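Local atomic coordinates of putative carboxymuconolactone decarboxylase (Burkholderia xenovorans, PDB entry 2QEU), a protein that is of unknown function but belongs to the carboxymuconolactone decarboxylase family of the AhpD-like clan, and may have peroxiredoxin activity. Residues T51-K55 against K68-L72; D80-I85 against K120-A125; T89-N94 against F128-E133; L102-I106 against A125-A129. All blocks are in the same frame, centred on the assembly; numbering follows the deposited sequence.

Contact 1 is buried and joins helices 40-53 and 65-79 through a lysine that grips a helix end, with apolar packing beneath. Contacts 2 and 3, both partly buried, pair helix 82-94 with helix 122-137. Contact 2, at the start of these helices, is polar at its outer end, where the fourth subunit arrives; contact 3, further along, is aromatic and has no hydrogen bonds. Contact 4, buried and almost wholly aliphatic, sets helix 99-113 against helix 122-137 and shares Ala125 with contact 2 and Ala129 with contact 3. Contact 1 touches the others where His69 packs on Ala91 and Ala92 of contact 3 and Leu70 on Leu102 of contact 4.

Contact 1: residues T51-K55 against K68-L72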
loop_
_atom_site.group_PDB
_atom_site.type_symbol
_atom_site.label_atom_id
_atom_site.label_comp_id
_atom_site.label_asym_id
_atom_site.label_seq_id
_atom_site.Cartn_x
_atom_site.Cartn_y
_atom_site.Cartn_z
ATOM N N THR B 51 -20.578 5.542 -14.399
ATOM C CA THR B 51 -22.018 5.639 -14.566
ATOM C C THR B 51 -22.702 4.299 -14.382
ATOM O O THR B 51 -23.737 4.232 -13.695
ATOM C CB THR B 51 -22.365 6.266 -15.930
ATOM O OG1 THR B 51 -21.744 7.555 -15.982
ATOM C CG2 THR B 51 -23.843 6.378 -16.101
ATOM N N THR B 52 -22.128 3.242 -14.963
ATOM C CA THR B 52 -22.667 1.888 -14.762
ATOM C C THR B 52 -22.445 1.443 -13.299
ATOM O O THR B 52 -23.378 0.959 -12.613
ATOM C CB THR B 52 -22.113 0.863 -15.780
ATOM O OG1 THR B 52 -22.672 -0.428 -15.505
ATOM C CG2 THR B 52 -20.641 0.756 -15.718
HETATM N N MSE B 53 -21.244 1.688 -12.785
HETATM C CA MSE B 53 -20.936 1.197 -11.436
HETATM C C MSE B 53 -21.811 1.825 -10.357
HETATM O O MSE B 53 -22.189 1.150 -9.412
HETATM C CB MSE B 53 -19.493 1.453 -11.105
HETATM C CG MSE B 53 -18.543 0.507 -11.805
HETATM SE SE MSE B 53 -16.732 1.078 -11.344
HETATM C CE MSE B 53 -15.738 -0.339 -12.136
ATOM N N LEU B 54 -22.193 3.088 -10.552
ATOM C CA LEU B 54 -22.943 3.837 -9.557
ATOM C C LEU B 54 -24.432 4.008 -9.962
ATOM O O LEU B 54 -25.167 4.857 -9.435
ATOM C CB LEU B 54 -22.230 5.173 -9.311
ATOM C CG LEU B 54 -21.012 5.048 -8.423
ATOM C CD1 LEU B 54 -20.127 6.314 -8.405
ATOM C CD2 LEU B 54 -21.425 4.659 -6.996
ATOM N N LYS B 55 -24.872 3.164 -10.889
ATOM C CA LYS B 55 -26.289 3.070 -11.238
ATOM C C LYS B 55 -27.160 2.987 -9.969
ATOM O O LYS B 55 -26.838 2.293 -8.999
ATOM C CB LYS B 55 -26.476 1.832 -12.135
ATOM C CG LYS B 55 -27.797 1.712 -12.761
ATOM C CD LYS B 55 -27.703 1.071 -14.146
ATOM C CE LYS B 55 -27.332 -0.402 -14.096
ATOM N NZ LYS B 55 -26.718 -0.805 -15.406
ATOM N N LYS B 68 -23.324 1.790 -1.946
ATOM C CA LYS B 68 -22.289 1.961 -2.940
ATOM C C LYS B 68 -21.330 3.072 -2.516
ATOM O O LYS B 68 -20.118 2.900 -2.498
ATOM C CB LYS B 68 -22.864 2.279 -4.305
ATOM C CG LYS B 68 -23.657 1.135 -4.924
ATOM C CD LYS B 68 -23.912 1.369 -6.439
ATOM C CE LYS B 68 -24.549 0.149 -7.036
ATOM N NZ LYS B 68 -24.882 0.360 -8.447
ATOM N N HIS B 69 -21.898 4.224 -2.177
ATOM C CA HIS B 69 -21.050 5.320 -1.700
ATOM C C HIS B 69 -20.397 5.084 -0.350
ATOM O O HIS B 69 -19.262 5.526 -0.157
ATOM C CB HIS B 69 -21.804 6.626 -1.728
ATOM C CG HIS B 69 -21.955 7.194 -3.096
ATOM N ND1 HIS B 69 -20.925 7.805 -3.774
ATOM C CD2 HIS B 69 -23.026 7.225 -3.917
ATOM C CE1 HIS B 69 -21.361 8.201 -4.959
ATOM N NE2 HIS B 69 -22.641 7.873 -5.071
ATOM N N LEU B 70 -21.041 4.345 0.549
ATOM C CA LEU B 70 -20.368 3.941 1.776
ATOM C C LEU B 70 -19.117 3.097 1.471
ATOM O O LEU B 70 -18.082 3.310 2.083
ATOM C CB LEU B 70 -21.316 3.193 2.700
ATOM C CG LEU B 70 -20.693 2.729 4.023
ATOM C CD1 LEU B 70 -20.131 3.873 4.818
ATOM C CD2 LEU B 70 -21.770 1.959 4.793
ATOM N N ILE B 71 -19.210 2.145 0.536
ATOM C CA ILE B 71 -18.015 1.372 0.145
ATOM C C ILE B 71 -16.898 2.326 -0.337
ATOM O O ILE B 71 -15.760 2.200 0.084
ATOM C CB ILE B 71 -18.352 0.272 -0.903
ATOM C CG1 ILE B 71 -19.217 -0.830 -0.228
ATOM C CG2 ILE B 71 -17.090 -0.306 -1.578
ATOM C CD1 ILE B 71 -20.027 -1.754 -1.203
ATOM N N LEU B 72 -17.276 3.315 -1.149
ATOM C CA LEU B 72 -16.305 4.302 -1.654
ATOM C C LEU B 72 -15.726 5.151 -0.543
ATOM O O LEU B 72 -14.529 5.468 -0.550
ATOM C CB LEU B 72 -16.887 5.076 -2.817
ATOM C CG LEU B 72 -17.035 4.224 -4.062
ATOM C CD1 LEU B 72 -18.029 4.934 -5.037
ATOM C CD2 LEU B 72 -15.725 3.916 -4.696
HETATM O O HOH W 1 -25.085 -1.263 -10.685
#
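Lys68 reaches out to the end of helix 40-53 and binds the carbonyl of the last helical residue, Met53, and that of Lys55 just beyond the helix. Its NZ donates to Lys55 O at 2.8 Å, lying in the carbonyl plane on a lone pair, and to selenomethionine Met53 O at 3.0 Å, which it meets from above the plane, 40° out of it. A water accepts from the same NZ at 2.8 Å and returns a weak bond to Thr52 O, so the ammonium holds three oxygens. The extended chain beyond CG lets it span the gap, and on the way its CD and CE brush past Met53 O.

Leu54 does the apolar work. This residue is the first to leave helical geometry after helix 40-53, and the arrangement amounts to a lysine of the following helix closing off a helix C-terminus in an all-helical fold of the AhpD-like clan. Leu54 CD2 sits over one face of the His69 ring, 4.2 Å from its centroid and 20° off the normal, a CH-pi contact displaced toward the rim. The same methyl meets Leu72 CD1 at 3.9 Å, the two leucines touching tip to tip, while Lys68 CB lies 3.9 Å from Leu54 CD2 as those side chains slide past each other.

The His69 ring is fixed from further out: NE2 is hydrogen-bonded to Asp24 OD1 and ND1 to His88 ND1, which holds the face presented to Leu54. At this helix end, Thr52 OG1 is hydrogen-bonded and Lys55 NZ salt-bridged to Glu41 of the third subunit.

Contact 2: residues D80-I85 against K120-A125; sequences DEPIGI and KTGRKA
Asp80 meets Thr121 and Lys120 just where two helices of the bundle begin, helix 82-94 and helix 122-137. It closes the preceding helix with a Schellman motif, taking up positive phi, and its carboxylate then turns across to the other segment. Thr121 OG1 donates to Asp80 OD1 at 2.8 Å, approaching on the anti side and 19° out of the carboxylate plane. In the conformer described here, one of two deposited for this lysine, Lys120 NZ makes a salt bridge to Asp80 OD2 at 2.9 Å, coming from well above that plane. Asp80 OD2 also pairs with Arg79 of the fourth subunit, and Lys120 NZ with that residue's carbonyl oxygen, so this polar corner is part of a subunit interface.

Deeper in, the packing is tight and apolar. Ile85 points its CG1 branch away from its backbone N (chi1 -154°), which brings CD1 onto the first turn of the opposite helix, against Gly122 CA and Ala125 CB. The Ile85 CG2 methyl meets Thr121 CG2 at 4.1 Å, while helix 65-79 also packs on Ile85 through Val73, Asp76 and Ala77. The solvent side is looser: exposed Lys124 lays its extended chain past Pro82, with NZ 4.0 Å from Pro82 CB. Thr121 CG2 rests 3.8 Å from Pro82 N.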
loop_
_atom_site.group_PDB
_atom_site.type_symbol
_atom_site.label_atom_id
_atom_site.label_comp_id
_atom_site.label_asym_id
_atom_site.label_seq_id
_atom_site.Cartn_x
_atom_site.Cartn_y
_atom_site.Cartn_z
ATOM N N ASP B 80 -6.422 7.228 1.839
ATOM C CA ASP B 80 -6.149 8.609 2.295
ATOM C C ASP B 80 -6.486 9.653 1.245
ATOM O O ASP B 80 -5.621 10.465 0.840
ATOM C CB ASP B 80 -4.708 8.762 2.779
ATOM C CG ASP B 80 -4.423 7.897 3.960
ATOM O OD1 ASP B 80 -5.222 7.862 4.916
ATOM O OD2 ASP B 80 -3.369 7.240 3.942
ATOM N N GLU B 81 -7.718 9.616 0.740
ATOM C CA GLU B 81 -8.162 10.671 -0.160
ATOM C C GLU B 81 -9.260 11.442 0.561
ATOM O O GLU B 81 -10.402 11.011 0.588
ATOM C CB GLU B 81 -8.618 10.159 -1.520
ATOM C CG GLU B 81 -8.269 11.181 -2.644
ATOM C CD GLU B 81 -8.932 12.572 -2.488
ATOM O OE1 GLU B 81 -8.402 13.532 -1.829
ATOM O OE2 GLU B 81 -9.972 12.716 -3.126
ATOM N N PRO B 82 -8.875 12.534 1.237
ATOM C CA PRO B 82 -9.778 13.336 2.039
ATOM C C PRO B 82 -10.848 14.123 1.267
ATOM O O PRO B 82 -11.939 14.396 1.819
ATOM C CB PRO B 82 -8.829 14.262 2.784
ATOM C CG PRO B 82 -7.655 14.376 1.914
ATOM C CD PRO B 82 -7.483 13.032 1.324
ATOM N N ILE B 83 -10.542 14.516 0.021
ATOM C CA ILE B 83 -11.537 15.222 -0.801
ATOM C C ILE B 83 -12.606 14.219 -1.213
ATOM O O ILE B 83 -13.787 14.432 -1.000
ATOM C CB ILE B 83 -10.892 15.873 -2.060
ATOM C CG1 ILE B 83 -9.831 16.877 -1.611
ATOM C CG2 ILE B 83 -11.977 16.561 -2.910
ATOM C CD1 ILE B 83 -10.333 17.857 -0.623
ATOM N N GLY B 84 -12.163 13.112 -1.784
ATOM C CA GLY B 84 -13.057 12.043 -2.152
ATOM C C GLY B 84 -13.882 11.495 -1.016
ATOM O O GLY B 84 -15.065 11.230 -1.200
ATOM N N ILE B 85 -13.286 11.341 0.165
ATOM C CA ILE B 85 -14.019 10.753 1.299
ATOM C C ILE B 85 -15.216 11.656 1.677
ATOM O O ILE B 85 -16.330 11.171 1.914
ATOM C CB ILE B 85 -13.138 10.400 2.543
ATOM C CG1 ILE B 85 -13.833 9.276 3.318
ATOM C CG2 ILE B 85 -12.916 11.637 3.469
ATOM C CD1 ILE B 85 -13.085 8.784 4.474
ATOM N N LYS B 120 -6.281 8.595 10.188
ATOM C CA LYS B 120 -5.750 9.520 9.190
ATOM C C LYS B 120 -6.919 10.240 8.497
ATOM O O LYS B 120 -7.137 11.431 8.684
ATOM C CB LYS B 120 -4.832 8.826 8.178
ATOM C CG LYS B 120 -3.516 8.261 8.781
ATOM C CD LYS B 120 -2.635 7.532 7.731
ATOM C CE LYS B 120 -1.949 8.515 6.817
ATOM N NZ LYS B 120 -1.160 7.886 5.731
ATOM N N THR B 121 -7.695 9.496 7.731
ATOM C CA THR B 121 -8.688 10.059 6.838
ATOM C C THR B 121 -10.116 9.656 7.161
ATOM O O THR B 121 -11.054 10.491 7.100
ATOM C CB THR B 121 -8.301 9.656 5.365
ATOM O OG1 THR B 121 -6.934 10.035 5.122
ATOM C CG2 THR B 121 -9.171 10.313 4.362
ATOM N N GLY B 122 -10.310 8.414 7.598
ATOM C CA GLY B 122 -11.689 7.954 7.829
ATOM C C GLY B 122 -12.506 8.862 8.745
ATOM O O GLY B 122 -13.682 9.174 8.528
ATOM N N ARG B 123 -11.888 9.291 9.847
ATOM C CA ARG B 123 -12.595 10.107 10.823
ATOM C C ARG B 123 -13.018 11.467 10.263
ATOM O O ARG B 123 -13.953 12.086 10.784
ATOM C CB ARG B 123 -11.786 10.246 12.094
ATOM C CG ARG B 123 -10.518 11.048 11.960
ATOM C CD ARG B 123 -9.757 11.010 13.272
ATOM N NE ARG B 123 -8.544 11.808 13.273
ATOM C CZ ARG B 123 -8.454 13.042 13.747
ATOM N NH1 ARG B 123 -9.518 13.681 14.234
ATOM N NH2 ARG B 123 -7.283 13.631 13.733
ATOM N N LYS B 124 -12.333 11.946 9.213
ATOM C CA LYS B 124 -12.724 13.254 8.620
ATOM C C LYS B 124 -14.143 13.174 7.999
ATOM O O LYS B 124 -14.932 14.165 7.996
ATOM C CB LYS B 124 -11.706 13.629 7.554
ATOM C CG LYS B 124 -10.262 13.789 8.010
ATOM C CD LYS B 124 -9.344 14.191 6.849
ATOM C CE LYS B 124 -8.003 14.678 7.390
ATOM N NZ LYS B 124 -7.030 14.879 6.323
ATOM N N ALA B 125 -14.491 11.995 7.498
ATOM C CA ALA B 125 -15.841 11.730 6.969
ATOM C C ALA B 125 -16.890 11.904 8.062
ATOM O O ALA B 125 -17.964 12.419 7.795
ATOM C CB ALA B 125 -15.904 10.293 6.321
#

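Contact 3: residues T89-N94 against F128-E133; sequences TRAAMN and FAVEFE
Thr89 packs on Phe128 and Ala129 where helix segments 89-94 and 128-133 run in roughly the same direction, their axes 10.5 Å apart at closest approach and crossing at -40°. Thr89 CG2 touches the edge of the Phe128 ring, 3.7 Å from Phe128 CD2, and lies near Ala129 CB. Phe128 and Phe132, one turn apart, both reach toward helix 82-94 with nearly parallel rings, and Phe132 CB covers one face of Phe128. Arg90 crosses both at about a right angle; its CG is 3.6 Å from Phe132 CZ, and in the conformer described, one of two, Arg90 NH1 is hydrogen-bonded to Asn87 OD1. This is helix-helix packing within the all-helical AhpD-like fold, with Leu102 and Val99 of helix 99-113 also packing on it.

Selenomethionine Met93 packs beside Phe132 and Ala129. Its SE lies at the edge of the Phe132 ring, 5.3 Å from the centroid and 87° off the normal, a Met-aromatic contact, and packs on Ala129 CB at 3.7 Å. The chain bends at chi3 (64°), turning the methyl CE onto the opposite helix backbone, 3.4 Å from Glu133 N. At the outer edge, Asn94 OD1 approaches the rim of Phe132, 3.6 Å from CZ.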
loop_
_atom_site.group_PDB
_atom_site.type_symbol
_atom_site.label_atom_id
_atom_site.label_comp_id
_atom_site.label_asym_id
_atom_site.label_seq_id
_atom_site.Cartn_x
_atom_site.Cartn_y
_atom_site.Cartn_z
ATOM N N THR B 89 -19.135 10.735 1.206
ATOM C CA THR B 89 -19.981 10.834 2.405
ATOM C C THR B 89 -21.237 11.665 2.080
ATOM O O THR B 89 -22.363 11.264 2.377
ATOM C CB THR B 89 -19.244 11.421 3.614
ATOM O OG1 THR B 89 -18.194 10.528 3.957
ATOM C CG2 THR B 89 -20.194 11.600 4.843
ATOM N N ARG B 90 -21.011 12.841 1.503
ATOM C CA ARG B 90 -22.091 13.704 1.031
ATOM C C ARG B 90 -23.054 12.924 0.116
ATOM O O ARG B 90 -24.261 12.909 0.342
ATOM C CB ARG B 90 -21.509 14.942 0.319
ATOM C CG ARG B 90 -22.525 16.019 -0.015
ATOM C CD ARG B 90 -21.897 17.164 -0.833
ATOM N NE ARG B 90 -20.808 17.855 -0.134
ATOM C CZ ARG B 90 -19.517 17.814 -0.473
ATOM N NH1 ARG B 90 -19.100 17.139 -1.534
ATOM N NH2 ARG B 90 -18.613 18.494 0.234
ATOM N N ALA B 91 -22.506 12.252 -0.895
ATOM C CA ALA B 91 -23.296 11.450 -1.835
ATOM C C ALA B 91 -24.105 10.358 -1.093
ATOM O O ALA B 91 -25.316 10.210 -1.303
ATOM C CB ALA B 91 -22.372 10.835 -2.912
ATOM N N ALA B 92 -23.434 9.614 -0.207
ATOM C CA ALA B 92 -24.098 8.532 0.510
ATOM C C ALA B 92 -25.290 9.077 1.302
ATOM O O ALA B 92 -26.358 8.448 1.365
ATOM C CB ALA B 92 -23.094 7.750 1.450
HETATM N N MSE B 93 -25.073 10.212 1.974
HETATM C CA MSE B 93 -26.071 10.772 2.886
HETATM C C MSE B 93 -27.204 11.409 2.095
HETATM O O MSE B 93 -28.377 11.308 2.472
HETATM C CB MSE B 93 -25.425 11.764 3.844
HETATM C CG MSE B 93 -24.598 11.053 4.902
HETATM SE SE MSE B 93 -23.674 12.199 6.117
HETATM C CE MSE B 93 -25.252 13.073 6.992
ATOM N N ASN B 94 -26.854 12.009 0.960
ATOM C CA ASN B 94 -27.877 12.450 0.017
ATOM C C ASN B 94 -28.764 11.299 -0.430
ATOM O O ASN B 94 -29.974 11.519 -0.683
ATOM C CB ASN B 94 -27.258 13.193 -1.185
ATOM C CG ASN B 94 -26.920 14.644 -0.882
ATOM O OD1 ASN B 94 -27.563 15.276 -0.038
ATOM N ND2 ASN B 94 -25.951 15.195 -1.602
ATOM N N PHE B 128 -17.258 15.683 9.087
ATOM C CA PHE B 128 -18.142 16.234 8.073
ATOM C C PHE B 128 -19.593 15.793 8.264
ATOM O O PHE B 128 -20.500 16.647 8.202
ATOM C CB PHE B 128 -17.645 15.873 6.655
ATOM C CG PHE B 128 -18.635 16.208 5.558
ATOM C CD1 PHE B 128 -18.773 17.499 5.084
ATOM C CD2 PHE B 128 -19.442 15.222 5.023
ATOM C CE1 PHE B 128 -19.688 17.790 4.072
ATOM C CE2 PHE B 128 -20.338 15.489 4.045
ATOM C CZ PHE B 128 -20.487 16.781 3.575
ATOM N N ALA B 129 -19.801 14.499 8.485
ATOM C CA ALA B 129 -21.142 13.896 8.500
ATOM C C ALA B 129 -22.013 14.505 9.603
ATOM O O ALA B 129 -23.211 14.750 9.429
ATOM C CB ALA B 129 -21.029 12.417 8.716
ATOM N N VAL B 130 -21.403 14.719 10.756
ATOM C CA VAL B 130 -22.131 15.301 11.899
ATOM C C VAL B 130 -22.711 16.681 11.558
ATOM O O VAL B 130 -23.817 16.960 11.919
ATOM C CB VAL B 130 -21.234 15.317 13.175
ATOM C CG1 VAL B 130 -21.831 16.236 14.310
ATOM C CG2 VAL B 130 -20.981 13.827 13.645
ATOM N N GLU B 131 -21.971 17.478 10.813
ATOM C CA GLU B 131 -22.440 18.770 10.360
ATOM C C GLU B 131 -23.402 18.624 9.183
ATOM O O GLU B 131 -24.458 19.289 9.124
ATOM C CB GLU B 131 -21.277 19.703 10.026
ATOM C CG GLU B 131 -20.282 19.936 11.189
ATOM C CD GLU B 131 -20.934 20.253 12.528
ATOM O OE1 GLU B 131 -21.815 21.156 12.566
ATOM O OE2 GLU B 131 -20.564 19.604 13.547
ATOM N N PHE B 132 -23.092 17.734 8.254
ATOM C CA PHE B 132 -23.947 17.561 7.086
ATOM C C PHE B 132 -25.345 16.998 7.402
ATOM O O PHE B 132 -26.316 17.328 6.731
ATOM C CB PHE B 132 -23.255 16.694 6.016
ATOM C CG PHE B 132 -23.965 16.727 4.675
ATOM C CD1 PHE B 132 -24.146 17.921 3.999
ATOM C CD2 PHE B 132 -24.467 15.563 4.117
ATOM C CE1 PHE B 132 -24.762 17.929 2.779
ATOM C CE2 PHE B 132 -25.100 15.564 2.905
ATOM C CZ PHE B 132 -25.282 16.760 2.246
ATOM N N GLU B 133 -25.430 16.194 8.444
ATOM C CA GLU B 133 -26.689 15.653 8.904
ATOM C C GLU B 133 -27.608 16.818 9.258
ATOM O O GLU B 133 -28.799 16.813 8.936
ATOM C CB GLU B 133 -26.440 14.819 10.158
ATOM C CG GLU B 133 -27.717 14.203 10.720
ATOM C CD GLU B 133 -27.460 13.222 11.866
ATOM O OE1 GLU B 133 -26.677 13.568 12.769
ATOM O OE2 GLU B 133 -28.070 12.131 11.847
#

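Contact 4: residues L102-I106 against A125-A129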
loop_
_atom_site.group_PDB
_atom_site.type_symbol
_atom_site.label_atom_id
_atom_site.label_comp_id
_atom_site.label_asym_id
_atom_site.label_seq_id
_atom_site.Cartn_x
_atom_site.Cartn_y
_atom_site.Cartn_z
ATOM N N LEU B 102 -22.699 5.242 8.652
ATOM C CA LEU B 102 -21.422 5.717 8.167
ATOM C C LEU B 102 -20.323 5.277 9.127
ATOM O O LEU B 102 -19.297 4.713 8.730
ATOM C CB LEU B 102 -21.427 7.245 8.069
ATOM C CG LEU B 102 -20.134 7.909 7.552
ATOM C CD1 LEU B 102 -19.943 7.588 6.040
ATOM C CD2 LEU B 102 -20.141 9.418 7.833
ATOM N N ILE B 103 -20.531 5.558 10.409
ATOM C CA ILE B 103 -19.570 5.245 11.435
ATOM C C ILE B 103 -19.354 3.711 11.463
ATOM O O ILE B 103 -18.231 3.246 11.526
ATOM C CB ILE B 103 -19.982 5.810 12.827
ATOM C CG1 ILE B 103 -19.977 7.370 12.854
ATOM C CG2 ILE B 103 -19.082 5.263 13.943
ATOM C CD1 ILE B 103 -20.692 7.949 14.065
ATOM N N GLU B 104 -20.443 2.943 11.459
ATOM C CA GLU B 104 -20.304 1.478 11.510
ATOM C C GLU B 104 -19.439 0.948 10.358
ATOM O O GLU B 104 -18.647 0.058 10.573
ATOM C CB GLU B 104 -21.673 0.780 11.554
ATOM C CG GLU B 104 -22.416 1.013 12.876
ATOM C CD GLU B 104 -23.718 0.181 13.009
ATOM O OE1 GLU B 104 -23.850 -0.797 12.252
ATOM O OE2 GLU B 104 -24.547 0.442 13.918
ATOM N N GLY B 105 -19.628 1.504 9.154
ATOM C CA GLY B 105 -18.889 1.076 7.990
ATOM C C GLY B 105 -17.430 1.415 8.066
ATOM O O GLY B 105 -16.559 0.600 7.765
ATOM N N ILE B 106 -17.156 2.681 8.427
ATOM C CA ILE B 106 -15.792 3.162 8.540
ATOM C C ILE B 106 -14.969 2.362 9.541
ATOM O O ILE B 106 -13.793 2.056 9.319
ATOM C CB ILE B 106 -15.702 4.677 8.834
ATOM C CG1 ILE B 106 -16.208 5.435 7.624
ATOM C CG2 ILE B 106 -14.245 5.125 9.122
ATOM C CD1 ILE B 106 -16.454 6.966 7.888
ATOM N N ALA B 125 -14.491 11.995 7.498
ATOM C CA ALA B 125 -15.841 11.730 6.969
ATOM C C ALA B 125 -16.890 11.904 8.062
ATOM O O ALA B 125 -17.964 12.419 7.795
ATOM C CB ALA B 125 -15.904 10.293 6.321
ATOM N N VAL B 126 -16.564 11.466 9.280
ATOM C CA VAL B 126 -17.476 11.520 10.412
ATOM C C VAL B 126 -17.633 12.963 10.889
ATOM O O VAL B 126 -18.746 13.442 11.148
ATOM C CB VAL B 126 -17.030 10.567 11.545
ATOM C CG1 VAL B 126 -17.993 10.701 12.793
ATOM C CG2 VAL B 126 -17.008 9.097 11.039
ATOM N N THR B 127 -16.511 13.667 10.985
ATOM C CA THR B 127 -16.518 15.093 11.333
ATOM C C THR B 127 -17.452 15.889 10.382
ATOM O O THR B 127 -18.325 16.666 10.817
ATOM C CB THR B 127 -15.134 15.691 11.277
ATOM O OG1 THR B 127 -14.298 14.998 12.202
ATOM C CG2 THR B 127 -15.162 17.218 11.612
ATOM N N PHE B 128 -17.258 15.683 9.087
ATOM C CA PHE B 128 -18.142 16.234 8.073
ATOM C C PHE B 128 -19.593 15.793 8.264
ATOM O O PHE B 128 -20.500 16.647 8.202
ATOM C CB PHE B 128 -17.645 15.873 6.655
ATOM C CG PHE B 128 -18.635 16.208 5.558
ATOM C CD1 PHE B 128 -18.773 17.499 5.084
ATOM C CD2 PHE B 128 -19.442 15.222 5.023
ATOM C CE1 PHE B 128 -19.688 17.790 4.072
ATOM C CE2 PHE B 128 -20.338 15.489 4.045
ATOM C CZ PHE B 128 -20.487 16.781 3.575
ATOM N N ALA B 129 -19.801 14.499 8.485
ATOM C CA ALA B 129 -21.142 13.896 8.500
ATOM C C ALA B 129 -22.013 14.505 9.603
ATOM O O ALA B 129 -23.211 14.750 9.429
ATOM C CB ALA B 129 -21.029 12.417 8.716
#
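Ile103 and Val126 meet where segments 102-106 of helix 99-113 and 125-129 of helix 122-137, running antiparallel (179°) with axes 10.7 Å apart at closest approach, bring their backbones nearest. Following Ile103 outward from CB, the CG1 branch stands beside the backbone N (chi1 -66°), and that carries it to the opposite helix. CG1 settles against both methyls of Val126, 3.9 Å from Val126 CG1 and 3.9 Å from Val126 CG2. CD1 carries on past the first of these, 4.1 Å from Val126 CG1. The two side chains cross at about a right angle, so the isoleucine lies over the fork of the valine. Tyr38 of the fourth subunit packs on both residues.

One turn on, Ile106 does the same job deeper in the bundle. Its CD1 touches Ala125 CB at 3.7 Å and Val126 CG2 at 3.8 Å, and Trp118 of helix 116-119 and Val73 of helix 65-79 flank it. Leu102, at the other end, pushes CD2 against Ala125 O and Ala129 CB; the 3.2 Å modelled between Leu102 CD2 and Ala129 CB is too close for two methyl groups and is doubtful.

No hydrogen bond crosses between these helices. Nearly every touch is between aliphatic side chains, with Leu102 CD2 also resting on backbone atoms, so this join depends on shape fit and the burial of apolar surface.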